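Uncharacterized metal-dependent hydrolase (Pyrococcus furiosus, PDB 3ICJ) probably hydrolyses carbon-nitrogen bonds other than peptide bonds, using a pair of zinc ions held in an amidohydrolase-type active site. Local coordinates at residues 58-68 and 482-492; 274-284 and 334-343. One frame throughout, in Å; residues are numbered along the deposited sequence.

Both contacts belong to the scaffold of an amidohydrolase and lie away from its two zinc ions, which are held by His-101, His-103, the carboxylated Lys-296, His-348, His-373 and Asp-434. Interaction 1 ties the N-terminal strands 57-61 and 64-69 to the loop that leads into strand 494-497, joining parts of the chain near its two ends. Interaction 2 pairs two successive helices, 274-280 and 328-338, within the span of sequence that interaction 1 brackets. Their centres are 32 Å apart and their nearest atoms about 10 Å, so they do not touch. Lys-296 falls in the sequence between the two segments of interaction 2, and His-348 follows soon after.

Interaction 1 of 2, residues 58-68 and 482-492; sequences LVISNERVLYA and DLGKLERGFRA
Val-65, at the outer strand of the beta hairpin 57-61/64-69, exchanges backbone bonds with the loop 482-492: its N donates to Phe-490 O (2.9 Å) and its O accepts from Gly-489 N (2.9 Å). The hairpin belongs to the small N-terminal sheet of this amidohydrolase; it turns through a type I' turn at Ser-61 to Arg-64 and carries a classic bulge where Leu-66 and Tyr-67 both face Val-59. Opposite it, Glu-487 to Phe-490 form a type II turn whose positive phi at Gly-489 suits a residue without a side chain. A third backbone bond, Ala-492 N to Glu-63 O, continues the seam, and the small methyl of Ala-492 fits against Ile-60, CB to CG2 at 3.7 Å. With CG1 anti to its backbone N (chi1 172°), Val-65 sets that methyl 3.5 Å from Leu-486 O, a buried carbonyl for which the model offers no hydrogen-bond partner, while CG2 meets the Leu-486 side chain. Farther out, Arg-64, bent at chi2, lies alongside Arg-491, and Arg-491 CG sits over one face of the Arg-64 guanidinium. Asp-482 probably offsets the two positive charges: OD2 takes a 2.7 Å bond from Arg-491 NE and a weak one from Arg-64 NH1, and Glu-286 forms a salt bridge with Arg-491 NH1. Arg-64 NH1 also reaches Gly-489 O, 3.3 Å away and near the guanidinium plane, almost straight in line with the carbonyl.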
loop_
_atom_site.group_PDB
_atom_site.type_symbol
_atom_site.label_atom_id
_atom_site.label_comp_id
_atom_site.label_asym_id
_atom_site.label_seq_id
_atom_site.Cartn_x
_atom_site.Cartn_y
_atom_site.Cartn_z
ATOM N N LEU A 58 30.450 5.831 3.375
ATOM C CA LEU A 58 29.664 4.709 3.871
ATOM C C LEU A 58 30.284 3.402 3.444
ATOM O O LEU A 58 30.451 3.161 2.244
ATOM C CB LEU A 58 28.226 4.794 3.344
ATOM C CG LEU A 58 27.160 3.959 4.046
ATOM C CD1 LEU A 58 26.888 4.499 5.426
ATOM C CD2 LEU A 58 25.879 3.938 3.198
ATOM N N VAL A 59 30.635 2.565 4.420
ATOM C CA VAL A 59 31.088 1.208 4.128
ATOM C C VAL A 59 29.980 0.180 4.374
ATOM O O VAL A 59 29.370 0.142 5.446
ATOM C CB VAL A 59 32.358 0.816 4.935
ATOM C CG1 VAL A 59 32.875 -0.557 4.494
ATOM C CG2 VAL A 59 33.446 1.848 4.744
ATOM N N ILE A 60 29.752 -0.659 3.366
ATOM C CA ILE A 60 28.719 -1.669 3.364
ATOM C C ILE A 60 29.357 -3.036 3.165
ATOM O O ILE A 60 30.252 -3.182 2.330
ATOM C CB ILE A 60 27.715 -1.383 2.220
ATOM C CG1 ILE A 60 26.915 -0.113 2.524
ATOM C CG2 ILE A 60 26.771 -2.548 2.007
ATOM C CD1 ILE A 60 26.585 0.683 1.283
ATOM N N SER A 61 28.927 -4.035 3.938
ATOM C CA SER A 61 29.312 -5.415 3.648
ATOM C C SER A 61 28.256 -6.397 4.105
ATOM O O SER A 61 27.688 -6.243 5.197
ATOM C CB SER A 61 30.685 -5.775 4.234
ATOM O OG SER A 61 30.669 -5.803 5.647
ATOM N N ASN A 62 28.010 -7.398 3.253
ATOM C CA ASN A 62 26.971 -8.410 3.458
ATOM C C ASN A 62 25.579 -7.767 3.653
ATOM O O ASN A 62 24.761 -8.221 4.467
ATOM C CB ASN A 62 27.369 -9.377 4.592
ATOM C CG ASN A 62 28.615 -10.207 4.251
ATOM O OD1 ASN A 62 28.545 -11.145 3.450
ATOM N ND2 ASN A 62 29.752 -9.871 4.867
ATOM N N GLU A 63 25.351 -6.688 2.902
ATOM C CA GLU A 63 24.073 -5.943 2.879
ATOM C C GLU A 63 23.717 -5.241 4.205
ATOM O O GLU A 63 22.550 -5.001 4.491
ATOM C CB GLU A 63 22.921 -6.828 2.372
ATOM C CG GLU A 63 23.134 -7.312 0.948
ATOM C CD GLU A 63 22.926 -8.804 0.803
ATOM O OE1 GLU A 63 21.800 -9.291 1.060
ATOM O OE2 GLU A 63 23.900 -9.491 0.424
ATOM N N ARG A 64 24.733 -4.907 4.993
ATOM C CA ARG A 64 24.579 -4.089 6.194
ATOM C C ARG A 64 25.599 -2.973 6.207
ATOM O O ARG A 64 26.654 -3.097 5.596
ATOM C CB ARG A 64 24.758 -4.923 7.451
ATOM C CG ARG A 64 23.946 -6.189 7.461
ATOM C CD ARG A 64 23.063 -6.197 8.654
ATOM N NE ARG A 64 22.032 -7.212 8.549
ATOM C CZ ARG A 64 20.954 -7.246 9.322
ATOM N NH1 ARG A 64 20.778 -6.313 10.252
ATOM N NH2 ARG A 64 20.057 -8.211 9.167
ATOM N N VAL A 65 25.289 -1.891 6.915
ATOM C CA VAL A 65 26.204 -0.767 7.055
ATOM C C VAL A 65 27.254 -1.141 8.103
ATOM O O VAL A 65 26.925 -1.534 9.217
ATOM C CB VAL A 65 25.458 0.543 7.453
ATOM C CG1 VAL A 65 26.449 1.671 7.794
ATOM C CG2 VAL A 65 24.491 0.978 6.337
ATOM N N LEU A 66 28.514 -1.012 7.715
ATOM C CA LEU A 66 29.649 -1.365 8.552
ATOM C C LEU A 66 30.194 -0.113 9.245
ATOM O O LEU A 66 30.619 -0.157 10.408
ATOM C CB LEU A 66 30.748 -1.988 7.672
ATOM C CG LEU A 66 32.035 -2.317 8.435
ATOM C CD1 LEU A 66 31.753 -3.473 9.381
ATOM C CD2 LEU A 66 33.172 -2.626 7.534
ATOM N N TYR A 67 30.192 0.994 8.502
ATOM C CA TYR A 67 30.745 2.267 8.959
ATOM C C TYR A 67 30.008 3.416 8.254
ATOM O O TYR A 67 29.775 3.376 7.046
ATOM C CB TYR A 67 32.280 2.323 8.671
ATOM C CG TYR A 67 32.914 3.658 8.997
ATOM C CD1 TYR A 67 33.248 3.991 10.313
ATOM C CD2 TYR A 67 33.132 4.608 7.997
ATOM C CE1 TYR A 67 33.792 5.238 10.614
ATOM C CE2 TYR A 67 33.680 5.842 8.282
ATOM C CZ TYR A 67 34.003 6.159 9.587
ATOM O OH TYR A 67 34.553 7.398 9.865
ATOM N N ALA A 68 29.674 4.446 9.023
ATOM C CA ALA A 68 29.166 5.710 8.488
ATOM C C ALA A 68 29.959 6.855 9.133
ATOM O O ALA A 68 29.962 6.988 10.361
ATOM C CB ALA A 68 27.662 5.842 8.798
ATOM N N ASP A 482 15.822 -2.777 11.837
ATOM C CA ASP A 482 17.099 -2.579 11.132
ATOM C C ASP A 482 16.925 -1.975 9.728
ATOM O O ASP A 482 17.814 -2.086 8.884
ATOM C CB ASP A 482 17.888 -3.895 11.092
ATOM C CG ASP A 482 17.164 -5.006 10.341
ATOM O OD1 ASP A 482 15.942 -4.901 10.057
ATOM O OD2 ASP A 482 17.839 -6.008 10.043
ATOM N N LEU A 483 15.778 -1.326 9.487
ATOM C CA LEU A 483 15.559 -0.585 8.243
ATOM C C LEU A 483 15.226 0.885 8.507
ATOM O O LEU A 483 14.740 1.223 9.584
ATOM C CB LEU A 483 14.447 -1.242 7.391
ATOM C CG LEU A 483 14.870 -2.516 6.655
ATOM C CD1 LEU A 483 13.691 -3.378 6.280
ATOM C CD2 LEU A 483 15.746 -2.214 5.435
ATOM N N GLY A 484 15.469 1.734 7.510
ATOM C CA GLY A 484 15.032 3.136 7.521
ATOM C C GLY A 484 16.098 4.189 7.773
ATOM O O GLY A 484 15.849 5.381 7.581
ATOM N N LYS A 485 17.269 3.743 8.232
ATOM C CA LYS A 485 18.436 4.590 8.497
ATOM C C LYS A 485 19.655 3.932 7.859
ATOM O O LYS A 485 19.602 2.755 7.485
ATOM C CB LYS A 485 18.672 4.738 10.015
ATOM C CG LYS A 485 17.606 5.545 10.777
ATOM C CD LYS A 485 18.089 5.848 12.218
ATOM C CE LYS A 485 16.959 6.365 13.113
ATOM N NZ LYS A 485 16.505 7.768 12.769
ATOM N N LEU A 486 20.741 4.690 7.706
ATOM C CA LEU A 486 22.017 4.133 7.240
ATOM C C LEU A 486 23.139 4.241 8.290
ATOM O O LEU A 486 24.307 4.454 7.958
ATOM C CB LEU A 486 22.433 4.750 5.896
ATOM C CG LEU A 486 21.505 4.476 4.695
ATOM C CD1 LEU A 486 21.869 5.355 3.474
ATOM C CD2 LEU A 486 21.538 2.997 4.326
ATOM N N GLU A 487 22.779 4.073 9.555
ATOM C CA GLU A 487 23.778 3.982 10.637
ATOM C C GLU A 487 24.356 2.566 10.658
ATOM O O GLU A 487 23.821 1.682 9.996
ATOM C CB GLU A 487 23.130 4.286 11.991
ATOM C CG GLU A 487 21.983 5.299 11.958
ATOM C CD GLU A 487 22.354 6.657 12.526
ATOM O OE1 GLU A 487 23.489 7.136 12.263
ATOM O OE2 GLU A 487 21.498 7.239 13.236
ATOM N N ARG A 488 25.428 2.348 11.426
ATOM C CA ARG A 488 26.034 1.012 11.591
ATOM C C ARG A 488 25.008 -0.051 12.001
ATOM O O ARG A 488 24.235 0.152 12.937
ATOM C CB ARG A 488 27.155 1.043 12.648
ATOM C CG ARG A 488 27.938 -0.270 12.772
ATOM C CD ARG A 488 28.281 -0.645 14.223
ATOM N NE ARG A 488 29.277 0.253 14.800
ATOM C CZ ARG A 488 29.019 1.185 15.714
ATOM N NH1 ARG A 488 27.787 1.352 16.184
ATOM N NH2 ARG A 488 30.004 1.950 16.163
ATOM N N GLY A 489 25.006 -1.185 11.308
ATOM C CA GLY A 489 24.125 -2.301 11.683
ATOM C C GLY A 489 22.813 -2.370 10.910
ATOM O O GLY A 489 22.163 -3.422 10.872
ATOM N N PHE A 490 22.406 -1.249 10.316
ATOM C CA PHE A 490 21.177 -1.195 9.512
ATOM C C PHE A 490 21.393 -1.903 8.184
ATOM O O PHE A 490 22.514 -1.933 7.668
ATOM C CB PHE A 490 20.714 0.259 9.278
ATOM C CG PHE A 490 19.952 0.832 10.436
ATOM C CD1 PHE A 490 20.620 1.260 11.581
ATOM C CD2 PHE A 490 18.564 0.929 10.394
ATOM C CE1 PHE A 490 19.918 1.781 12.679
ATOM C CE2 PHE A 490 17.847 1.451 11.485
ATOM C CZ PHE A 490 18.525 1.879 12.626
ATOM N N ARG A 491 20.323 -2.498 7.655
ATOM C CA ARG A 491 20.357 -3.091 6.321
ATOM C C ARG A 491 20.593 -1.980 5.304
ATOM O O ARG A 491 19.987 -0.907 5.387
ATOM C CB ARG A 491 19.058 -3.819 5.998
ATOM C CG ARG A 491 18.916 -5.136 6.681
ATOM C CD ARG A 491 17.476 -5.570 6.684
ATOM N NE ARG A 491 17.302 -6.745 7.530
ATOM C CZ ARG A 491 17.394 -7.997 7.098
ATOM N NH1 ARG A 491 17.232 -9.001 7.946
ATOM N NH2 ARG A 491 17.639 -8.248 5.816
ATOM N N ALA A 492 21.498 -2.240 4.363
ATOM C CA ALA A 492 21.962 -1.202 3.454
ATOM C C ALA A 492 21.009 -1.053 2.277
ATOM O O ALA A 492 21.277 -1.558 1.190
ATOM C CB ALA A 492 23.382 -1.501 2.980
HETATM O O HOH W 1 31.206 1.678 12.489
#

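Interaction 2 of 2, residues 274-284 and 334-343; sequences LDKLEELNLGK and VIERAKPLGL
A single guanidinium, that of Arg-337, holds two carboxylates of the neighbouring helix 274-280. It grips Glu-278 side-on, NE to OE2 at 2.9 Å and NH2 to OE1 at 3.0 Å. NH2 serves both acids, donating also to Asp-275 OD1 at 2.8 Å. The oxygens of Glu-278 lie near the guanidinium plane, yet the carboxylate plane is turned 56° from it, and the nitrogens meet both Glu-278 oxygens from above the carboxylate. A bend at chi3 (82°) swings the guanidinium across Leu-274, whose CB sits 3.5 Å from NH2 over one face. A water bridges Glu-278 OE2 and Arg-337 O. The axes of helices 274-280 and 334-338 run 29° apart at 11.8 Å, a wide spacing bridged by the long Arg-337 chain and by Leu-274, which also reaches Val-334. From the turn after helix 334-338, Leu-341 CD1 packs on Leu-274 CD2 (3.9 Å) and Leu-343 CD1 on Leu-277 CD1. Both helices end in Schellman motifs, with Asn-281 and Gly-342 as the positive-phi C-prime residues. Near these ends Lys-284 N donates to Leu-341 O (2.9 Å). Gly-283 CA lies 3.2 Å from Leu-341 O in a CA-H...O contact, a closeness that suits a residue without a side chain. With both acids ionised the cluster would be net negative; the carboxylates probably stabilise the protonated guanidinium, and three hydrogen bonds fix its rotation.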
loop_
_atom_site.group_PDB
_atom_site.type_symbol
_atom_site.label_atom_id
_atom_site.label_comp_id
_atom_site.label_asym_id
_atom_site.label_seq_id
_atom_site.Cartn_x
_atom_site.Cartn_y
_atom_site.Cartn_z
ATOM N N LEU A 274 -5.108 -18.132 8.629
ATOM C CA LEU A 274 -4.791 -18.597 10.000
ATOM C C LEU A 274 -4.972 -20.097 10.259
ATOM O O LEU A 274 -4.164 -20.689 10.988
ATOM C CB LEU A 274 -5.538 -17.795 11.065
ATOM C CG LEU A 274 -5.054 -16.355 11.265
ATOM C CD1 LEU A 274 -6.148 -15.526 11.928
ATOM C CD2 LEU A 274 -3.756 -16.300 12.053
ATOM N N ASP A 275 -6.012 -20.708 9.677
ATOM C CA ASP A 275 -6.212 -22.145 9.804
ATOM C C ASP A 275 -4.984 -22.968 9.369
ATOM O O ASP A 275 -4.563 -23.863 10.095
ATOM C CB ASP A 275 -7.434 -22.627 9.016
ATOM C CG ASP A 275 -8.765 -22.193 9.621
ATOM O OD1 ASP A 275 -8.848 -21.754 10.789
ATOM O OD2 ASP A 275 -9.759 -22.306 8.889
ATOM N N LYS A 276 -4.411 -22.649 8.202
ATOM C CA LYS A 276 -3.268 -23.389 7.670
ATOM C C LYS A 276 -1.987 -23.090 8.448
ATOM O O LYS A 276 -1.184 -24.000 8.688
ATOM C CB LYS A 276 -3.074 -23.109 6.169
ATOM C CG LYS A 276 -4.113 -23.793 5.272
ATOM C CD LYS A 276 -3.896 -23.420 3.814
ATOM C CE LYS A 276 -4.954 -24.092 2.934
ATOM N NZ LYS A 276 -4.664 -23.915 1.479
ATOM N N LEU A 277 -1.830 -21.829 8.872
ATOM C CA LEU A 277 -0.706 -21.437 9.736
ATOM C C LEU A 277 -0.694 -22.190 11.082
ATOM O O LEU A 277 0.341 -22.746 11.471
ATOM C CB LEU A 277 -0.649 -19.910 9.944
ATOM C CG LEU A 277 -0.405 -18.936 8.780
ATOM C CD1 LEU A 277 0.043 -17.560 9.325
ATOM C CD2 LEU A 277 0.627 -19.438 7.805
ATOM N N GLU A 278 -1.847 -22.235 11.753
ATOM C CA GLU A 278 -2.016 -22.950 13.031
ATOM C C GLU A 278 -1.761 -24.449 12.945
ATOM O O GLU A 278 -1.270 -25.053 13.909
ATOM C CB GLU A 278 -3.413 -22.693 13.623
ATOM C CG GLU A 278 -3.592 -21.273 14.066
ATOM C CD GLU A 278 -4.979 -20.958 14.544
ATOM O OE1 GLU A 278 -5.911 -21.759 14.304
ATOM O OE2 GLU A 278 -5.137 -19.896 15.175
ATOM N N GLU A 279 -2.061 -25.037 11.782
ATOM C CA GLU A 279 -1.851 -26.471 11.558
ATOM C C GLU A 279 -0.375 -26.837 11.373
ATOM O O GLU A 279 0.001 -27.994 11.542
ATOM C CB GLU A 279 -2.715 -27.012 10.403
ATOM C CG GLU A 279 -4.197 -27.196 10.726
ATOM C CD GLU A 279 -4.447 -28.253 11.800
ATOM O OE1 GLU A 279 -5.139 -27.933 12.795
ATOM O OE2 GLU A 279 -3.937 -29.391 11.662
ATOM N N LEU A 280 0.457 -25.842 11.079
ATOM C CA LEU A 280 1.906 -26.029 11.052
ATOM C C LEU A 280 2.617 -25.357 12.218
ATOM O O LEU A 280 3.827 -25.506 12.357
ATOM C CB LEU A 280 2.501 -25.493 9.744
ATOM C CG LEU A 280 2.403 -26.382 8.510
ATOM C CD1 LEU A 280 2.691 -25.544 7.300
ATOM C CD2 LEU A 280 3.377 -27.566 8.595
ATOM N N ASN A 281 1.862 -24.621 13.041
ATOM C CA ASN A 281 2.411 -23.620 13.990
ATOM C C ASN A 281 3.363 -22.611 13.323
ATOM O O ASN A 281 4.324 -22.134 13.940
ATOM C CB ASN A 281 3.065 -24.307 15.206
ATOM C CG ASN A 281 3.249 -23.380 16.401
ATOM O OD1 ASN A 281 2.500 -22.420 16.599
ATOM N ND2 ASN A 281 4.270 -23.669 17.201
ATOM N N LEU A 282 3.094 -22.277 12.059
ATOM C CA LEU A 282 3.877 -21.261 11.362
ATOM C C LEU A 282 3.355 -19.874 11.681
ATOM O O LEU A 282 2.191 -19.558 11.415
ATOM C CB LEU A 282 3.879 -21.499 9.845
ATOM C CG LEU A 282 4.535 -20.481 8.898
ATOM C CD1 LEU A 282 6.049 -20.335 9.096
ATOM C CD2 LEU A 282 4.206 -20.838 7.428
ATOM N N GLY A 283 4.216 -19.032 12.252
ATOM C CA GLY A 283 3.796 -17.688 12.588
ATOM C C GLY A 283 4.780 -16.702 11.997
ATOM O O GLY A 283 5.184 -16.832 10.830
ATOM N N LYS A 284 5.201 -15.752 12.819
ATOM C CA LYS A 284 6.210 -14.768 12.416
ATOM C C LYS A 284 7.477 -15.482 11.926
ATOM O O LYS A 284 8.007 -16.377 12.597
ATOM C CB LYS A 284 6.515 -13.799 13.563
ATOM C CG LYS A 284 7.470 -12.644 13.194
ATOM C CD LYS A 284 7.517 -11.601 14.318
ATOM C CE LYS A 284 8.842 -10.836 14.352
ATOM N NZ LYS A 284 8.910 -9.828 15.453
ATOM N N VAL A 334 -9.423 -12.458 16.431
ATOM C CA VAL A 334 -8.294 -12.632 15.513
ATOM C C VAL A 334 -6.979 -12.330 16.215
ATOM O O VAL A 334 -6.028 -13.104 16.092
ATOM C CB VAL A 334 -8.460 -11.780 14.220
ATOM C CG1 VAL A 334 -7.169 -11.767 13.389
ATOM C CG2 VAL A 334 -9.600 -12.314 13.388
ATOM N N ILE A 335 -6.944 -11.236 16.987
ATOM C CA ILE A 335 -5.776 -10.877 17.802
ATOM C C ILE A 335 -5.347 -12.030 18.724
ATOM O O ILE A 335 -4.154 -12.321 18.864
ATOM C CB ILE A 335 -6.005 -9.569 18.631
ATOM C CG1 ILE A 335 -6.108 -8.356 17.707
ATOM C CG2 ILE A 335 -4.875 -9.342 19.621
ATOM C CD1 ILE A 335 -6.583 -7.066 18.438
ATOM N N GLU A 336 -6.310 -12.707 19.339
ATOM C CA GLU A 336 -5.958 -13.794 20.243
ATOM C C GLU A 336 -5.346 -14.986 19.504
ATOM O O GLU A 336 -4.585 -15.752 20.091
ATOM C CB GLU A 336 -7.161 -14.220 21.091
ATOM C CG GLU A 336 -7.581 -13.163 22.111
ATOM C CD GLU A 336 -6.511 -12.899 23.168
ATOM O OE1 GLU A 336 -5.864 -13.860 23.643
ATOM O OE2 GLU A 336 -6.327 -11.727 23.538
ATOM N N ARG A 337 -5.681 -15.133 18.225
ATOM C CA ARG A 337 -5.075 -16.148 17.376
ATOM C C ARG A 337 -3.696 -15.701 16.880
ATOM O O ARG A 337 -2.812 -16.534 16.661
ATOM C CB ARG A 337 -5.976 -16.465 16.172
ATOM C CG ARG A 337 -7.264 -17.214 16.496
ATOM C CD ARG A 337 -8.103 -17.413 15.221
ATOM N NE ARG A 337 -7.655 -18.574 14.441
ATOM C CZ ARG A 337 -8.187 -18.970 13.286
ATOM N NH1 ARG A 337 -9.179 -18.282 12.717
ATOM N NH2 ARG A 337 -7.709 -20.048 12.686
ATOM N N ALA A 338 -3.513 -14.387 16.695
ATOM C CA ALA A 338 -2.228 -13.846 16.233
ATOM C C ALA A 338 -1.157 -13.875 17.325
ATOM O O ALA A 338 0.010 -14.126 17.037
ATOM C CB ALA A 338 -2.400 -12.418 15.669
ATOM N N LYS A 339 -1.568 -13.606 18.565
ATOM C CA LYS A 339 -0.685 -13.604 19.737
ATOM C C LYS A 339 0.279 -14.817 19.864
ATOM O O LYS A 339 1.497 -14.611 19.798
ATOM C CB LYS A 339 -1.483 -13.423 21.027
ATOM C CG LYS A 339 -1.902 -12.008 21.358
ATOM C CD LYS A 339 -2.639 -12.087 22.686
ATOM C CE LYS A 339 -2.904 -10.740 23.264
ATOM N NZ LYS A 339 -3.906 -10.888 24.367
ATOM N N PRO A 340 -0.233 -16.068 19.976
ATOM C CA PRO A 340 0.808 -17.101 20.154
ATOM C C PRO A 340 1.621 -17.403 18.870
ATOM O O PRO A 340 2.678 -18.001 18.968
ATOM C CB PRO A 340 0.016 -18.333 20.615
ATOM C CG PRO A 340 -1.312 -18.180 19.965
ATOM C CD PRO A 340 -1.578 -16.676 19.916
ATOM N N LEU A 341 1.156 -16.944 17.701
ATOM C CA LEU A 341 1.930 -17.057 16.442
ATOM C C LEU A 341 2.947 -15.917 16.257
ATOM O O LEU A 341 3.665 -15.869 15.243
ATOM C CB LEU A 341 0.998 -17.149 15.219
ATOM C CG LEU A 341 0.050 -18.366 15.150
ATOM C CD1 LEU A 341 -0.940 -18.212 14.001
ATOM C CD2 LEU A 341 0.810 -19.667 15.028
ATOM N N GLY A 342 2.988 -14.988 17.224
ATOM C CA GLY A 342 3.877 -13.830 17.174
ATOM C C GLY A 342 3.570 -12.857 16.030
ATOM O O GLY A 342 4.426 -12.064 15.643
ATOM N N LEU A 343 2.354 -12.916 15.483
ATOM C CA LEU A 343 2.017 -12.101 14.304
ATOM C C LEU A 343 1.481 -10.732 14.703
ATOM O O LEU A 343 0.758 -10.606 15.689
ATOM C CB LEU A 343 1.002 -12.828 13.400
ATOM C CG LEU A 343 1.474 -14.103 12.697
ATOM C CD1 LEU A 343 0.289 -14.862 12.085
ATOM C CD2 LEU A 343 2.509 -13.769 11.620
HETATM O O HOH W 2 -3.569 -19.152 16.955
#